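Local coordinates for xylose isomerase-like TIM barrel (Anabaena variabilis ATCC 29413, PDB 2QW5), which probably acts as a metal-dependent sugar or sugar-phosphate isomerase or epimerase and binds zinc and D-xylose at the mouth of its barrel, at residues 180-185 / 209-214. Sequence-based numbering, arbitrary orientation.
With ZN (zinc ion), chain D; XLS (D-xylose), chain C.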
ATOM      1  N   LEU A 180      28.622 -16.125  13.844  1.00 17.27           N
ATOM      2  CA  LEU A 180      27.579 -15.248  13.272  1.00 19.74           C
ATOM      3  C   LEU A 180      27.651 -15.359  11.745  1.00 20.51           C
ATOM      4  O   LEU A 180      28.652 -14.978  11.183  1.00 17.91           O
ATOM      5  CB  LEU A 180      27.787 -13.791  13.723  1.00 20.77           C
ATOM      6  CG  LEU A 180      27.624 -13.502  15.239  1.00 21.16           C
ATOM      7  CD1 LEU A 180      28.169 -12.123  15.590  1.00 21.58           C
ATOM      8  CD2 LEU A 180      26.165 -13.651  15.687  1.00 20.16           C
ATOM      9  N   ALA A 181      26.591 -15.848  11.094  1.00 15.61           N
ATOM     10  CA  ALA A 181      26.552 -16.067   9.617  1.00 15.35           C
ATOM     11  C   ALA A 181      25.559 -15.124   8.971  1.00 17.43           C
ATOM     12  O   ALA A 181      24.380 -15.423   8.928  1.00 13.93           O
ATOM     13  CB  ALA A 181      26.224 -17.511   9.301  1.00 14.34           C
ATOM     14  N   ILE A 182      26.057 -13.967   8.481  1.00 16.84           N
ATOM     15  CA  ILE A 182      25.252 -12.948   7.803  1.00 16.33           C
ATOM     16  C   ILE A 182      24.859 -13.456   6.421  1.00 17.43           C
ATOM     17  O   ILE A 182      25.675 -14.031   5.704  1.00 16.28           O
ATOM     18  CB  ILE A 182      25.980 -11.592   7.643  1.00 15.20           C
ATOM     19  CG1 ILE A 182      26.446 -11.017   8.988  1.00 16.19           C
ATOM     20  CG2 ILE A 182      25.047 -10.549   6.982  1.00 14.43           C
ATOM     21  CD1 ILE A 182      27.417  -9.744   8.862  1.00 18.58           C
ATOM     22  N   GLU A 183      23.608 -13.212   6.037  1.00 17.86           N
ATOM     23  CA  GLU A 183      23.049 -13.757   4.805  1.00 17.22           C
ATOM     24  C   GLU A 183      22.839 -12.710   3.697  1.00 15.20           C
ATOM     25  O   GLU A 183      22.125 -11.734   3.910  1.00 15.39           O
ATOM     26  CB  GLU A 183      21.700 -14.430   5.139  1.00 17.12           C
ATOM     27  CG  GLU A 183      21.132 -15.262   3.979  1.00 17.23           C
ATOM     28  CD  GLU A 183      19.781 -15.876   4.280  1.00 24.08           C
ATOM     29  OE1 GLU A 183      19.122 -15.407   5.251  1.00 26.05           O
ATOM     30  OE2 GLU A 183      19.405 -16.825   3.515  1.00 17.81           O
ATOM     31  N   PRO A 184      23.488 -12.898   2.520  1.00 17.92           N
ATOM     32  CA  PRO A 184      23.107 -12.126   1.341  1.00 16.32           C
ATOM     33  C   PRO A 184      21.726 -12.644   0.952  1.00 17.73           C
ATOM     34  O   PRO A 184      21.530 -13.860   0.916  1.00 15.68           O
ATOM     35  CB  PRO A 184      24.136 -12.522   0.285  1.00 18.17           C
ATOM     36  CG  PRO A 184      25.202 -13.245   1.015  1.00 19.86           C
ATOM     37  CD  PRO A 184      24.577 -13.839   2.201  1.00 18.84           C
ATOM     38  N   ILE A 185      20.775 -11.738   0.759  1.00 16.50           N
ATOM     39  CA  ILE A 185      19.370 -12.096   0.445  1.00 15.84           C
ATOM     40  C   ILE A 185      18.978 -11.338  -0.811  1.00 16.25           C
ATOM     41  O   ILE A 185      19.313 -10.179  -0.933  1.00 18.65           O
ATOM     42  CB  ILE A 185      18.453 -11.734   1.628  1.00 14.05           C
ATOM     43  CG1 ILE A 185      18.665 -12.736   2.771  1.00 13.38           C
ATOM     44  CG2 ILE A 185      16.963 -11.724   1.241  1.00 13.18           C
ATOM     45  CD1 ILE A 185      17.973 -12.400   4.078  1.00 16.29           C
ATOM     46  N   LYS A 209      36.457 -12.098  12.935  1.00 22.29           N
ATOM     47  CA  LYS A 209      36.201 -13.220  12.037  1.00 21.28           C
ATOM     48  C   LYS A 209      35.049 -14.109  12.535  1.00 21.44           C
ATOM     49  O   LYS A 209      34.571 -14.994  11.818  1.00 20.87           O
ATOM     50  CB  LYS A 209      37.453 -14.091  11.851  1.00 23.90           C
ATOM     51  CG  LYS A 209      38.660 -13.409  11.227  1.00 24.49           C
ATOM     52  CD  LYS A 209      38.410 -12.761   9.858  1.00 31.78           C
ATOM     53  CE  LYS A 209      39.761 -12.349   9.188  1.00 35.16           C
ATOM     54  NZ  LYS A 209      40.761 -13.536   9.144  1.00 37.65           N
ATOM     55  N   GLN A 210      34.622 -13.886  13.777  1.00 20.03           N
ATOM     56  CA  GLN A 210      33.424 -14.549  14.331  1.00 21.01           C
ATOM     57  C   GLN A 210      32.195 -14.111  13.480  1.00 19.26           C
ATOM     58  O   GLN A 210      31.169 -14.808  13.459  1.00 19.76           O
ATOM     59  CB  GLN A 210      33.227 -14.137  15.794  1.00 18.46           C
ATOM     60  CG  GLN A 210      32.311 -15.058  16.607  1.00 16.35           C
ATOM     61  CD  GLN A 210      32.868 -16.470  16.827  1.00 19.92           C
ATOM     62  OE1 GLN A 210      34.027 -16.746  16.524  1.00 23.56           O
ATOM     63  NE2 GLN A 210      32.058 -17.358  17.435  1.00 13.85           N
ATOM     64  N   VAL A 211      32.306 -12.930  12.845  1.00 17.58           N
ATOM     65  CA  VAL A 211      31.290 -12.391  11.942  1.00 19.57           C
ATOM     66  C   VAL A 211      31.635 -12.827  10.519  1.00 18.26           C
ATOM     67  O   VAL A 211      32.567 -12.332   9.899  1.00 19.31           O
ATOM     68  CB  VAL A 211      31.160 -10.855  12.021  1.00 18.57           C
ATOM     69  CG1 VAL A 211      30.049 -10.350  11.029  1.00 19.27           C
ATOM     70  CG2 VAL A 211      30.857 -10.386  13.478  1.00 15.44           C
ATOM     71  N   GLY A 212      30.871 -13.781  10.006  1.00 17.94           N
ATOM     72  CA  GLY A 212      31.069 -14.305   8.661  1.00 16.00           C
ATOM     73  C   GLY A 212      29.787 -14.406   7.873  1.00 17.24           C
ATOM     74  O   GLY A 212      28.892 -13.547   7.993  1.00 16.10           O
ATOM     75  N   VAL A 213      29.704 -15.455   7.052  1.00 16.74           N
ATOM     76  CA  VAL A 213      28.594 -15.570   6.105  1.00 16.34           C
ATOM     77  C   VAL A 213      27.913 -16.918   6.079  1.00 16.09           C
ATOM     78  O   VAL A 213      28.499 -17.935   6.433  1.00 17.80           O
ATOM     79  CB  VAL A 213      29.076 -15.269   4.633  1.00 19.81           C
ATOM     80  CG1 VAL A 213      30.012 -14.091   4.601  1.00 15.47           C
ATOM     81  CG2 VAL A 213      29.775 -16.428   4.016  1.00 26.14           C
ATOM     82  N   VAL A 214      26.660 -16.871   5.645  1.00 14.18           N
ATOM     83  CA  VAL A 214      25.946 -18.052   5.200  1.00 15.58           C
ATOM     84  C   VAL A 214      25.761 -17.817   3.692  1.00 16.73           C
ATOM     85  O   VAL A 214      25.427 -16.693   3.282  1.00 18.88           O
ATOM     86  CB  VAL A 214      24.588 -18.284   5.882  1.00 14.95           C
ATOM     87  CG1 VAL A 214      23.740 -16.988   5.961  1.00 16.22           C
ATOM     88  CG2 VAL A 214      23.872 -19.431   5.185  1.00 15.76           C
TER
HETATM   89 ZN    ZN D 400      18.200 -18.584   3.644  0.50 24.74          ZN
HETATM   90  C1  XLS C 401      14.675 -15.315   4.326  1.00 51.13           C
HETATM   91  C2  XLS C 401      15.181 -14.712   5.631  1.00 50.44           C
HETATM   92  C3  XLS C 401      14.044 -14.182   6.575  1.00 49.90           C
HETATM   93  C4  XLS C 401      14.298 -14.411   8.052  1.00 43.51           C
HETATM   94  O1  XLS C 401      15.326 -15.215   3.054  1.00 37.62           O
HETATM   95  O2  XLS C 401      16.099 -15.584   6.291  1.00 48.01           O
HETATM   96  O3  XLS C 401      12.709 -14.647   6.373  1.00 53.13           O
HETATM   97  O4  XLS C 401      15.579 -13.939   8.356  1.00 39.24           O
HETATM   98  O   HOH W   1      16.601 -17.399   3.246  1.00 27.65           O
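With CG of Glu183 swung opposite its own backbone N (chi1 -169°) and the chain extended beyond it, the side chain runs past Val214, whose CG1, set between backbone N and carbonyl carbon (chi1 46°), meets Glu183 CB at 3.4 Å. Glu183 sits just past the end of strand 179-182, beside Val214, which is still within the neighbouring parallel strand of the TIM barrel; helix 196-203 joins the two strands in a beta-alpha-beta crossover, and the pair illustrates how such a barrel carries its ligands, here zinc and D-xylose, at the C-terminal ends of its strands. Toward the N-terminal ends of the strands, the backbones of 180-182 and 210-214 are laced by four hydrogen bonds: Leu180 N to Gln210 O, Gly212 N to Leu180 O, Ile182 N to Gly212 O, and Val214 N to Ile182 O. Val213 CA adds a CH...O contact to the same Ile182 O at 3.3 Å. Val214 O is buried without a hydrogen-bond partner, and Pro184 CD lies 3.2 Å from Val214 O. Leu180, Ile182, Val211 and Val213 face the surrounding helices: Val211 splits its branches, CG2 resting against Leu180 CD1 at 3.8 Å and CG1 pressing tightly on Ile182 CD1 at 3.5 Å, while Leu199 of helix 196-203 packs on Ile182 and Val213. On the barrel-interior face, Ala181 CB lies 3.9 Å from Val214 CB. Beyond the strand, the carboxylate of Glu183 divides its work: OE1 accepts a hydrogen bond from D-xylose O2, and OE2 joins Asp216, Gln247, Glu281 and a water around the zinc, with a metal bond of 2.1 Å from Glu183 OE2.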